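DNA replication and repair protein RecF (Caldanaerobacter subterraneus subsp. tengcongensis, PDB 5Z69) probably binds ATP and single-stranded DNA as an ABC-type ATPase, acting as a recombination mediator in the RecFOR pathway of DNA repair. Local coordinates at residues K11-D16 with L26-G31; K212-K217 with K302-E307; E315-L320 with E341-F346. All blocks are in the same frame, centred on the assembly; numbering follows the deposited sequence. Where two conformers were deposited one is given.

Contact 1: residues K11-D16 with L26-G31; sequences KEIFVD and LEFCEG
The ring of F28 meets I13 at its edge, where methyl CG2 lies near the ring plane, 3.6 Å from CE2. One face of the same ring takes the carbonyl O of L26, 3.9 Å above the plane and offset toward the rim. I13 CG1 stands anti to the backbone N (chi1 -164°), which places CG2 between N and the carbonyl carbon and directs it at the ring. F346 and F361 also meet F28 edge-to-face. The backbones form the beta hairpin of strands 9-16 and 24-27, 24-27 being one of the two outer strands of that antiparallel sheet within the chain. I13 and L26 are a hydrogen-bonded pair: L26 N gives a nearly straight bond to I13 O (2.8 Å, 170°), and I13 N reaches L26 O in the carbonyl plane at 2.9 Å. Past the last bridge the pairing persists, with F28 N bonded to K11 O at 2.9 Å. E12 and E27, a non-hydrogen-bonded pair, point the same way on the sheet face away from I13 and L26. Their carboxylate planes are turned 38° from each other, and E12 OE1 comes within 3.8 Å of E27 OE2, a like-charge approach that may be unfavourable; the side chain of K25 also touches E12.

Contact 2: residues K212-K217 with K302-E307; sequences KNSMSK and KLSELE
S214 and S304 mark the nearest backbone approach, CA to CA 5.4 Å, of two helical segments whose axes come within 8.7 Å and whose N-to-C directions differ by 126°. Small serines facing each other are consistent with so short a separation. In one of its two conformers S214 OG stands opposite its own backbone N across the CA-CB bond (chi1 -173°) and donates to E307 OE1 at 2.6 Å, arriving from above the carboxylate plane, 78° out of it; with a second conformer deposited, this bond is tentative. The second carboxylate oxygen is engaged differently: K217 NZ makes a salt bridge to E307 OE2 at 3.0 Å, on the syn lone pair of that oxygen. E307 is extended beyond CG, whereas the bends in K217 at chi2, chi3 and chi4 turn its NZ back to the carboxylate. A water donating to OE1 and weakly bonded to NZ adds a second link between them. In that serine conformer both carboxylate oxygens have a protein partner, which would tend to limit rotation of the group. S304 OG bonds to C300 O of its own helix and packs against M215, lying 3.2 Å from CG. F218, on the same helix as S214, covers part of S304 and E307. The contact is an oblique helix-helix packing, joining helix 186-222 to helix 291-313 within the RecF/RecN/SMC family region, with small polar residues at the crossing and the K217-E307 salt bridge beside it.

Contact 3: residues E315-L320 with E341-F346; sequences EKPVLL and EGFQSF
Two neighbouring parallel strands, 318-321 and 345-349, meet here in the mixed sheet of the P-loop NTPase core. Their register is fixed by L319, whose N-H bonds to Q344 O in the carbonyl plane (3.0 Å) and whose O accepts from F346 N (2.8 Å). Ahead of the paired strands, F343 inserts its ring between two side chains. L319 CD2 sits over one face, 3.6 Å from the centroid; K316 covers the opposite face, its NZ 4.0 Å from the centroid and 29° off the normal, a cation-pi contact. The lysine runs out with CG anti to the backbone N (chi1 -179°), then bends at chi3 and chi4 across the ring. Its NZ also forms a salt bridge with E310. P317 O lies in the ring plane at the edge, 3.3 Å from F343 CD1. With F343 cut back to an alanine, a gap beside L319 is likely to open and K316 NZ would lose its aromatic partner. On the F346 side, V318 CG1 meets the ring edge at 3.6 Å from CE2, and L320 runs beside F346, its CD2 coming obliquely to the same ring. Helix 291-313 covers P317 and F343 through L306 and E310, helix 43-55 lies against L320 and F346, and strands 122-125 and 32-36 flank the pair.

Along the chain the three contacts follow in series. Contact 1 lies in the antiparallel sheet and contact 3 in the mixed one; their centres are 14 Å apart and they touch directly. C29-G31, between the hairpin and strand 32-36, makes probable hydrogen bonds of G31 O with S345 N (2.9 Å) and C29 O with Q344 NE2 (3.1 Å). Strand 32-36, next to 345-349 in the mixed sheet, leads into the predicted ATP-binding P-loop (G37 to S44), and the F346 side chain lies about 11 Å from the bound ATP analogue. Contact 2 lies about 17 Å from contact 3, centre to centre, and meets it through L306, whose helix 291-313 precedes strand 318-321. Contacts 1 and 2 do not touch.

Contact 1: residues K11-D16 with L26-G31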
loop_
_atom_site.group_PDB
_atom_site.type_symbol
_atom_site.label_atom_id
_atom_site.label_comp_id
_atom_site.label_asym_id
_atom_site.label_seq_id
_atom_site.Cartn_x
_atom_site.Cartn_y
_atom_site.Cartn_z
ATOM N N LYS A 11 39.435 16.960 -8.309
ATOM C CA LYS A 11 40.751 17.537 -8.103
ATOM C C LYS A 11 40.613 18.871 -7.417
ATOM O O LYS A 11 41.395 19.226 -6.540
ATOM C CB LYS A 11 41.498 17.730 -9.432
ATOM C CG LYS A 11 41.499 16.517 -10.352
ATOM C CD LYS A 11 42.361 16.795 -11.595
ATOM C CE LYS A 11 42.424 15.599 -12.526
ATOM N NZ LYS A 11 43.285 15.929 -13.697
ATOM N N GLU A 12 39.604 19.617 -7.833
ATOM C CA GLU A 12 39.443 20.962 -7.353
ATOM C C GLU A 12 38.040 21.432 -7.663
ATOM O O GLU A 12 37.350 20.867 -8.523
ATOM C CB GLU A 12 40.485 21.913 -8.013
ATOM C CG GLU A 12 40.174 22.178 -9.459
ATOM C CD GLU A 12 40.990 23.316 -10.059
ATOM O OE1 GLU A 12 42.232 23.222 -10.064
ATOM O OE2 GLU A 12 40.390 24.308 -10.528
ATOM N N ILE A 13 37.617 22.481 -6.972
ATOM C CA ILE A 13 36.361 23.124 -7.303
ATOM C C ILE A 13 36.560 24.627 -7.179
ATOM O O ILE A 13 37.340 25.107 -6.335
ATOM C CB ILE A 13 35.198 22.656 -6.391
ATOM C CG1 ILE A 13 33.833 23.020 -7.000
ATOM C CG2 ILE A 13 35.333 23.249 -4.990
ATOM C CD1 ILE A 13 32.614 22.350 -6.270
ATOM N N PHE A 14 35.854 25.364 -8.022
ATOM C CA PHE A 14 35.889 26.822 -7.961
ATOM C C PHE A 14 34.467 27.302 -7.709
ATOM O O PHE A 14 33.566 26.927 -8.457
ATOM C CB PHE A 14 36.419 27.429 -9.256
ATOM C CG PHE A 14 36.511 28.936 -9.219
ATOM C CD1 PHE A 14 37.598 29.557 -8.608
ATOM C CD2 PHE A 14 35.519 29.728 -9.784
ATOM C CE1 PHE A 14 37.693 30.946 -8.552
ATOM C CE2 PHE A 14 35.599 31.136 -9.735
ATOM C CZ PHE A 14 36.672 31.741 -9.116
ATOM N N VAL A 15 34.262 28.110 -6.667
ATOM C CA VAL A 15 32.931 28.618 -6.367
ATOM C C VAL A 15 32.878 30.142 -6.410
ATOM O O VAL A 15 33.699 30.823 -5.820
ATOM C CB VAL A 15 32.431 28.110 -4.995
ATOM C CG1 VAL A 15 32.127 26.609 -5.066
ATOM C CG2 VAL A 15 33.471 28.385 -3.902
ATOM N N ASP A 16 31.890 30.663 -7.123
ATOM C CA ASP A 16 31.748 32.097 -7.331
ATOM C C ASP A 16 30.300 32.519 -7.017
ATOM O O ASP A 16 29.374 32.069 -7.676
ATOM C CB ASP A 16 32.142 32.442 -8.776
ATOM C CG ASP A 16 32.095 33.938 -9.072
ATOM O OD1 ASP A 16 31.994 34.744 -8.113
ATOM O OD2 ASP A 16 32.165 34.290 -10.277
ATOM N N LEU A 26 39.477 25.670 -4.603
ATOM C CA LEU A 26 39.887 24.746 -3.557
ATOM C C LEU A 26 40.457 23.500 -4.203
ATOM O O LEU A 26 39.821 22.914 -5.070
ATOM C CB LEU A 26 38.701 24.378 -2.679
ATOM C CG LEU A 26 37.892 25.553 -2.132
ATOM C CD1 LEU A 26 36.770 25.003 -1.273
ATOM C CD2 LEU A 26 38.799 26.467 -1.324
ATOM N N GLU A 27 41.644 23.098 -3.774
ATOM C CA GLU A 27 42.287 21.913 -4.328
ATOM C C GLU A 27 42.257 20.813 -3.305
ATOM O O GLU A 27 42.651 20.980 -2.148
ATOM C CB GLU A 27 43.735 22.199 -4.756
ATOM C CG GLU A 27 43.881 23.280 -5.821
ATOM C CD GLU A 27 45.096 23.072 -6.746
ATOM O OE1 GLU A 27 45.960 22.204 -6.472
ATOM O OE2 GLU A 27 45.167 23.776 -7.773
ATOM N N PHE A 28 41.767 19.652 -3.707
ATOM C CA PHE A 28 41.488 18.614 -2.711
ATOM C C PHE A 28 42.518 17.493 -2.743
ATOM O O PHE A 28 43.438 17.536 -3.549
ATOM C CB PHE A 28 40.085 18.053 -2.891
ATOM C CG PHE A 28 39.013 19.096 -2.730
ATOM C CD1 PHE A 28 38.919 19.834 -1.543
ATOM C CD2 PHE A 28 38.146 19.384 -3.780
ATOM C CE1 PHE A 28 37.939 20.828 -1.376
ATOM C CE2 PHE A 28 37.156 20.395 -3.638
ATOM C CZ PHE A 28 37.054 21.106 -2.426
ATOM N N CYS A 29 42.359 16.507 -1.853
ATOM C CA CYS A 29 43.355 15.457 -1.674
ATOM C C CYS A 29 42.748 14.085 -1.908
ATOM O O CYS A 29 41.512 13.912 -1.910
ATOM C CB CYS A 29 43.977 15.521 -0.253
ATOM S SG CYS A 29 42.872 16.024 1.139
ATOM N N GLU A 30 43.627 13.109 -2.110
ATOM C CA GLU A 30 43.229 11.709 -2.080
ATOM C C GLU A 30 42.806 11.352 -0.666
ATOM O O GLU A 30 43.410 11.811 0.302
ATOM C CB GLU A 30 44.380 10.806 -2.527
ATOM C CG GLU A 30 44.804 10.977 -3.976
ATOM C CD GLU A 30 43.975 10.147 -4.943
ATOM O OE1 GLU A 30 42.989 9.487 -4.505
ATOM O OE2 GLU A 30 44.309 10.156 -6.146
ATOM N N GLY A 31 41.765 10.543 -0.547
ATOM C CA GLY A 31 41.336 10.055 0.751
ATOM C C GLY A 31 40.348 11.002 1.394
ATOM O O GLY A 31 39.487 11.544 0.717
HETATM O O HOH W 1 43.745 17.559 -5.991
#

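Contact 2: residues K212-K217 with K302-E307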
loop_
_atom_site.group_PDB
_atom_site.type_symbol
_atom_site.label_atom_id
_atom_site.label_comp_id
_atom_site.label_asym_id
_atom_site.label_seq_id
_atom_site.Cartn_x
_atom_site.Cartn_y
_atom_site.Cartn_z
ATOM N N LYS A 212 16.556 -4.499 -2.003
ATOM C CA LYS A 212 16.224 -5.415 -0.908
ATOM C C LYS A 212 17.383 -6.391 -0.611
ATOM O O LYS A 212 17.790 -6.534 0.541
ATOM C CB LYS A 212 14.926 -6.164 -1.229
ATOM C CG LYS A 212 14.280 -6.883 -0.041
ATOM C CD LYS A 212 14.686 -8.338 0.019
ATOM C CE LYS A 212 14.265 -9.072 -1.242
ATOM N NZ LYS A 212 15.316 -9.042 -2.299
ATOM N N ASN A 213 17.931 -7.031 -1.643
ATOM C CA ASN A 213 19.096 -7.912 -1.476
ATOM C C ASN A 213 20.262 -7.261 -0.740
ATOM O O ASN A 213 20.797 -7.818 0.219
ATOM C CB ASN A 213 19.630 -8.395 -2.827
ATOM C CG ASN A 213 18.623 -9.196 -3.614
ATOM O OD1 ASN A 213 17.742 -9.846 -3.049
ATOM N ND2 ASN A 213 18.755 -9.164 -4.939
ATOM N N SER A 214 20.673 -6.092 -1.221
ATOM C CA SER A 214 21.815 -5.406 -0.645
ATOM C C SER A 214 21.518 -4.911 0.765
ATOM O O SER A 214 22.360 -5.004 1.651
ATOM C CB SER A 214 22.244 -4.228 -1.533
ATOM O OG SER A 214 23.445 -3.668 -1.047
ATOM N N MET A 215 20.320 -4.385 0.975
ATOM C CA MET A 215 19.964 -3.886 2.296
ATOM C C MET A 215 19.837 -5.006 3.317
ATOM O O MET A 215 20.134 -4.797 4.490
ATOM C CB MET A 215 18.643 -3.127 2.274
ATOM C CG MET A 215 18.659 -1.778 1.639
ATOM S SD MET A 215 17.000 -1.106 1.829
ATOM C CE MET A 215 17.055 -0.364 3.428
ATOM N N SER A 216 19.347 -6.166 2.881
ATOM C CA SER A 216 19.214 -7.325 3.773
ATOM C C SER A 216 20.579 -7.772 4.248
ATOM O O SER A 216 20.746 -8.192 5.393
ATOM C CB SER A 216 18.509 -8.487 3.078
ATOM O OG SER A 216 17.132 -8.233 2.925
ATOM N N LYS A 217 21.555 -7.685 3.349
ATOM C CA LYS A 217 22.925 -8.019 3.682
ATOM C C LYS A 217 23.447 -7.050 4.747
ATOM O O LYS A 217 23.957 -7.475 5.776
ATOM C CB LYS A 217 23.801 -7.993 2.421
ATOM C CG LYS A 217 25.219 -8.539 2.585
ATOM C CD LYS A 217 26.232 -7.462 2.988
ATOM C CE LYS A 217 26.229 -6.279 2.021
ATOM N NZ LYS A 217 26.741 -6.610 0.657
ATOM N N LYS A 302 21.431 3.688 2.265
ATOM C CA LYS A 302 22.467 4.484 1.582
ATOM C C LYS A 302 23.693 3.628 1.252
ATOM O O LYS A 302 24.304 3.778 0.189
ATOM C CB LYS A 302 22.867 5.692 2.433
ATOM C CG LYS A 302 21.712 6.662 2.769
ATOM C CD LYS A 302 21.159 7.376 1.532
ATOM C CE LYS A 302 22.255 8.263 0.912
ATOM N NZ LYS A 302 21.805 9.073 -0.278
ATOM N N LEU A 303 24.052 2.728 2.163
ATOM C CA LEU A 303 25.120 1.772 1.896
ATOM C C LEU A 303 24.786 0.957 0.650
ATOM O O LEU A 303 25.660 0.662 -0.156
ATOM C CB LEU A 303 25.348 0.852 3.103
ATOM C CG LEU A 303 26.089 1.474 4.291
ATOM C CD1 LEU A 303 26.206 0.472 5.432
ATOM C CD2 LEU A 303 27.470 1.972 3.869
ATOM N N SER A 304 23.509 0.636 0.484
ATOM C CA SER A 304 23.036 -0.111 -0.681
ATOM C C SER A 304 23.046 0.720 -1.960
ATOM O O SER A 304 23.336 0.208 -3.051
ATOM C CB SER A 304 21.626 -0.636 -0.426
ATOM O OG SER A 304 21.660 -1.664 0.537
ATOM N N GLU A 305 22.712 1.996 -1.825
ATOM C CA GLU A 305 22.767 2.923 -2.946
ATOM C C GLU A 305 24.169 2.901 -3.503
ATOM O O GLU A 305 24.390 2.711 -4.705
ATOM C CB GLU A 305 22.377 4.336 -2.500
ATOM C CG GLU A 305 22.400 5.369 -3.629
ATOM C CD GLU A 305 22.251 6.792 -3.125
ATOM O OE1 GLU A 305 21.578 6.991 -2.084
ATOM O OE2 GLU A 305 22.813 7.713 -3.775
ATOM N N LEU A 306 25.125 3.067 -2.603
ATOM C CA LEU A 306 26.533 3.048 -2.957
ATOM C C LEU A 306 26.928 1.747 -3.660
ATOM O O LEU A 306 27.530 1.756 -4.733
ATOM C CB LEU A 306 27.364 3.254 -1.695
ATOM C CG LEU A 306 28.877 3.094 -1.840
ATOM C CD1 LEU A 306 29.413 3.984 -2.949
ATOM C CD2 LEU A 306 29.556 3.399 -0.505
ATOM N N GLU A 307 26.585 0.624 -3.047
ATOM C CA GLU A 307 26.934 -0.672 -3.605
ATOM C C GLU A 307 26.329 -0.890 -4.999
ATOM O O GLU A 307 27.025 -1.290 -5.926
ATOM C CB GLU A 307 26.475 -1.784 -2.657
ATOM C CG GLU A 307 26.613 -3.165 -3.248
ATOM C CD GLU A 307 26.295 -4.240 -2.223
ATOM O OE1 GLU A 307 25.299 -4.966 -2.408
ATOM O OE2 GLU A 307 27.038 -4.330 -1.224
HETATM O O HOH W 2 25.052 -7.774 -2.163
#

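Contact 3: residues E315-L320 with E341-F346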
loop_
_atom_site.group_PDB
_atom_site.type_symbol
_atom_site.label_atom_id
_atom_site.label_comp_id
_atom_site.label_asym_id
_atom_site.label_seq_id
_atom_site.Cartn_x
_atom_site.Cartn_y
_atom_site.Cartn_z
ATOM N N GLU A 315 32.111 2.339 -11.910
ATOM C CA GLU A 315 32.895 3.441 -11.380
ATOM C C GLU A 315 32.878 3.453 -9.858
ATOM O O GLU A 315 31.916 3.007 -9.225
ATOM C CB GLU A 315 32.356 4.788 -11.908
ATOM C CG GLU A 315 32.292 4.913 -13.426
ATOM C CD GLU A 315 33.424 5.767 -14.013
ATOM O OE1 GLU A 315 33.384 6.016 -15.240
ATOM O OE2 GLU A 315 34.360 6.183 -13.274
ATOM N N LYS A 316 33.930 3.987 -9.258
ATOM C CA LYS A 316 33.902 4.235 -7.818
ATOM C C LYS A 316 33.655 5.722 -7.545
ATOM O O LYS A 316 34.459 6.588 -7.959
ATOM C CB LYS A 316 35.206 3.783 -7.159
ATOM C CG LYS A 316 35.249 3.994 -5.649
ATOM C CD LYS A 316 36.549 3.460 -5.019
ATOM C CE LYS A 316 36.624 1.953 -5.038
ATOM N NZ LYS A 316 35.604 1.362 -4.114
ATOM N N PRO A 317 32.550 6.026 -6.855
ATOM C CA PRO A 317 32.122 7.417 -6.657
ATOM C C PRO A 317 32.870 8.129 -5.560
ATOM O O PRO A 317 33.578 7.500 -4.766
ATOM C CB PRO A 317 30.655 7.276 -6.258
ATOM C CG PRO A 317 30.605 5.959 -5.567
ATOM C CD PRO A 317 31.541 5.074 -6.344
ATOM N N VAL A 318 32.706 9.446 -5.526
ATOM C CA VAL A 318 33.192 10.252 -4.428
ATOM C C VAL A 318 32.152 10.218 -3.311
ATOM O O VAL A 318 30.960 10.232 -3.581
ATOM C CB VAL A 318 33.467 11.706 -4.881
ATOM C CG1 VAL A 318 33.698 12.575 -3.670
ATOM C CG2 VAL A 318 34.692 11.739 -5.862
ATOM N N LEU A 319 32.597 10.193 -2.062
ATOM C CA LEU A 319 31.671 10.105 -0.944
ATOM C C LEU A 319 31.541 11.466 -0.245
ATOM O O LEU A 319 32.546 12.103 0.084
ATOM C CB LEU A 319 32.133 8.995 0.030
ATOM C CG LEU A 319 31.680 7.559 -0.264
ATOM C CD1 LEU A 319 31.568 7.242 -1.732
ATOM C CD2 LEU A 319 32.561 6.531 0.436
ATOM N N LEU A 320 30.305 11.918 -0.034
ATOM C CA LEU A 320 30.032 13.143 0.709
ATOM C C LEU A 320 29.308 12.861 2.046
ATOM O O LEU A 320 28.190 12.309 2.060
ATOM C CB LEU A 320 29.206 14.098 -0.168
ATOM C CG LEU A 320 29.812 14.343 -1.568
ATOM C CD1 LEU A 320 28.851 15.196 -2.350
ATOM C CD2 LEU A 320 31.159 14.978 -1.450
ATOM N N GLU A 341 37.969 3.681 2.878
ATOM C CA GLU A 341 39.369 3.488 2.518
ATOM C C GLU A 341 39.737 3.886 1.101
ATOM O O GLU A 341 40.472 4.857 0.901
ATOM C CB GLU A 341 39.775 2.033 2.746
ATOM C CG GLU A 341 40.604 1.837 3.999
ATOM C CD GLU A 341 41.205 0.441 4.103
ATOM O OE1 GLU A 341 42.310 0.320 4.676
ATOM O OE2 GLU A 341 40.580 -0.531 3.620
ATOM N N GLY A 342 39.246 3.159 0.110
ATOM C CA GLY A 342 39.685 3.456 -1.249
ATOM C C GLY A 342 38.923 4.580 -1.959
ATOM O O GLY A 342 39.035 4.731 -3.175
ATOM N N PHE A 343 38.142 5.358 -1.215
ATOM C CA PHE A 343 37.371 6.481 -1.798
ATOM C C PHE A 343 38.014 7.843 -1.552
ATOM O O PHE A 343 38.675 8.052 -0.537
ATOM C CB PHE A 343 35.942 6.546 -1.215
ATOM C CG PHE A 343 35.117 5.318 -1.443
ATOM C CD1 PHE A 343 34.201 5.265 -2.488
ATOM C CD2 PHE A 343 35.220 4.225 -0.578
ATOM C CE1 PHE A 343 33.431 4.149 -2.690
ATOM C CE2 PHE A 343 34.454 3.104 -0.767
ATOM C CZ PHE A 343 33.553 3.050 -1.823
ATOM N N GLN A 344 37.786 8.800 -2.447
ATOM C CA GLN A 344 37.914 10.184 -2.015
ATOM C C GLN A 344 36.631 10.505 -1.236
ATOM O O GLN A 344 35.538 10.186 -1.694
ATOM C CB GLN A 344 38.093 11.156 -3.187
ATOM C CG GLN A 344 38.294 12.597 -2.732
ATOM C CD GLN A 344 38.293 13.592 -3.888
ATOM O OE1 GLN A 344 37.456 13.510 -4.790
ATOM N NE2 GLN A 344 39.220 14.540 -3.853
ATOM N N SER A 345 36.759 11.095 -0.049
ATOM C CA SER A 345 35.573 11.483 0.714
ATOM C C SER A 345 35.673 12.919 1.195
ATOM O O SER A 345 36.758 13.465 1.336
ATOM C CB SER A 345 35.348 10.541 1.925
ATOM O OG SER A 345 36.499 10.519 2.759
ATOM N N PHE A 346 34.511 13.523 1.421
ATOM C CA PHE A 346 34.419 14.862 1.958
ATOM C C PHE A 346 33.593 14.751 3.212
ATOM O O PHE A 346 32.429 14.364 3.158
ATOM C CB PHE A 346 33.800 15.833 0.931
ATOM C CG PHE A 346 34.698 16.091 -0.256
ATOM C CD1 PHE A 346 35.534 17.201 -0.280
ATOM C CD2 PHE A 346 34.725 15.203 -1.331
ATOM C CE1 PHE A 346 36.391 17.421 -1.367
ATOM C CE2 PHE A 346 35.588 15.405 -2.416
ATOM C CZ PHE A 346 36.425 16.516 -2.432
HETATM O O HOH W 3 36.355 8.024 -4.915
#